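Local coordinates for protein microbial serine proteinases; subtilisin (Bacillus subtilis, PDB 2GKO) that probably hydrolyses peptide bonds as a cold-adapted, calcium-loaded serine endopeptidase of the subtilisin family, at residues A26-A31 against I262-P267. Residues are numbered along the deposited sequence; the frame is centred on the assembly and turned at random.
Sequences AGINIA and IWAQSP. With CA (calcium ion), chain B.
Ile28 meets the helix end at Trp263 and Ala264, and apolar packing supplies most of the contact. Its CD1 lies 3.7 Å from CB of Trp263 and reaches the ring obliquely, the two side chains crossing at about a right angle. CG1 runs past Ala264, 3.9 Å from its CB. Two torsions set this up: chi1 of -52°, with CG1 anti to the carbonyl carbon, turns CG1 toward Ala264, and chi2 of -59° then carries CD1 to Trp263, while CG2 stays near the indole at 4.2 Å from CE3 of Trp263. The methyl CB of Ala264 also makes a close van der Waals contact with O of Ala26, at 3.3 Å. An alanine in place of Ile28 would probably leave a gap beside Trp263 CB and Ala264, because both CG1 and CD1 would be gone.

The polar link between the backbones runs through one water, which donates to O of Ala26 (3.1 Å) and to O of Ala264 (2.8 Å). On the strand side, Asn29 OD1 binds a calcium ion at 2.2 Å, in a site shared with Glu49 and Asp97. A metal-bound water also donates to O of Gly27, linking the turn to the ion, and Asn29 ND2 is held by Lys132 and Thr131.

The contact thus packs the C-terminal end of helix 248-265 against the entry to strand 29-34 in the subtilisin alpha/beta fold. Trp263 NE1 bonds to O of Ala269, and its side chain also touches Val274 of helix 271-283. Ile28 and Trp263 both rest on Val134 of strand 133-137, while strand 97-102 pairs with strand 29-34 in parallel.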
# COMPACT_ATOMS: atom_id res chain seq x y z
N ALA A 26 -0.56 16.31 -0.60
CA ALA A 26 0.47 17.24 -1.02
C ALA A 26 1.69 17.19 -0.11
O ALA A 26 1.58 17.21 1.11
CB ALA A 26 -0.07 18.66 -1.08
N GLY A 27 2.86 17.11 -0.72
CA GLY A 27 4.11 17.12 0.01
C GLY A 27 4.60 15.78 0.51
O GLY A 27 5.76 15.68 0.86
N ILE A 28 3.73 14.76 0.50
CA ILE A 28 4.11 13.46 1.02
C ILE A 28 4.54 12.59 -0.12
O ILE A 28 3.92 12.57 -1.18
CB ILE A 28 2.94 12.81 1.78
CG1 ILE A 28 2.37 13.77 2.83
CG2 ILE A 28 3.41 11.50 2.41
CD1 ILE A 28 3.34 14.23 3.87
N ASN A 29 5.62 11.84 0.10
CA ASN A 29 6.19 10.98 -0.94
C ASN A 29 5.78 9.54 -0.69
O ASN A 29 5.93 9.05 0.42
CB ASN A 29 7.72 11.08 -0.93
CG ASN A 29 8.19 12.51 -0.94
OD1 ASN A 29 8.12 13.17 -1.99
ND2 ASN A 29 8.57 13.04 0.22
N ILE A 30 5.18 8.91 -1.69
CA ILE A 30 4.87 7.50 -1.65
C ILE A 30 5.89 6.77 -2.51
O ILE A 30 5.96 6.93 -3.73
CB ILE A 30 3.41 7.19 -2.10
CG1 ILE A 30 2.40 7.97 -1.24
CG2 ILE A 30 3.14 5.70 -1.99
CD1 ILE A 30 0.95 7.79 -1.67
N ALA A 31 6.71 5.95 -1.84
CA ALA A 31 7.70 5.14 -2.48
C ALA A 31 7.12 3.76 -2.77
O ALA A 31 6.93 2.95 -1.86
CB ALA A 31 8.97 5.05 -1.61
N ILE A 262 -3.59 11.66 5.05
CA ILE A 262 -3.59 12.03 6.45
C ILE A 262 -2.35 12.86 6.78
O ILE A 262 -2.44 13.94 7.38
CB ILE A 262 -3.64 10.75 7.34
CG1 ILE A 262 -5.00 10.08 7.20
CG2 ILE A 262 -3.36 11.06 8.80
CD1 ILE A 262 -5.03 8.66 7.75
N TRP A 263 -1.18 12.39 6.35
CA TRP A 263 0.09 13.01 6.70
C TRP A 263 0.17 14.44 6.19
O TRP A 263 0.73 15.30 6.87
CB TRP A 263 1.28 12.19 6.18
CG TRP A 263 2.48 12.19 7.08
CD1 TRP A 263 2.78 13.08 8.09
CD2 TRP A 263 3.54 11.23 7.08
NE1 TRP A 263 3.94 12.72 8.71
CE2 TRP A 263 4.43 11.58 8.12
CE3 TRP A 263 3.81 10.08 6.33
CZ2 TRP A 263 5.58 10.83 8.39
CZ3 TRP A 263 4.94 9.35 6.60
CH2 TRP A 263 5.81 9.73 7.61
N ALA A 264 -0.37 14.69 5.00
CA ALA A 264 -0.28 15.98 4.34
C ALA A 264 -1.01 17.06 5.14
O ALA A 264 -0.67 18.24 5.07
CB ALA A 264 -0.85 15.89 2.95
N GLN A 265 -2.01 16.65 5.91
CA GLN A 265 -2.75 17.58 6.77
C GLN A 265 -2.09 17.80 8.15
O GLN A 265 -2.45 18.74 8.87
CB GLN A 265 -4.18 17.08 6.93
CG GLN A 265 -4.97 17.09 5.63
CD GLN A 265 -4.73 18.35 4.80
OE1 GLN A 265 -5.01 19.46 5.27
NE2 GLN A 265 -4.19 18.19 3.58
N SER A 266 -1.13 16.94 8.50
CA SER A 266 -0.28 17.11 9.68
C SER A 266 1.18 16.85 9.35
O SER A 266 1.76 15.89 9.88
CB SER A 266 -0.72 16.17 10.79
OG SER A 266 -2.10 16.28 11.02
N PRO A 267 1.79 17.68 8.51
CA PRO A 267 3.12 17.38 7.94
C PRO A 267 4.30 17.23 8.92
O PRO A 267 5.35 16.73 8.49
CB PRO A 267 3.37 18.54 6.97
CG PRO A 267 2.47 19.64 7.44
CD PRO A 267 1.26 18.97 8.01
CA CA B . 8.49 15.19 -2.72
O HOH W 1 0.74 19.44 3.03
O HOH W 2 7.92 16.07 -0.83
O HOH W 3 9.13 17.32 -3.29
O HOH W 4 10.62 15.04 -1.81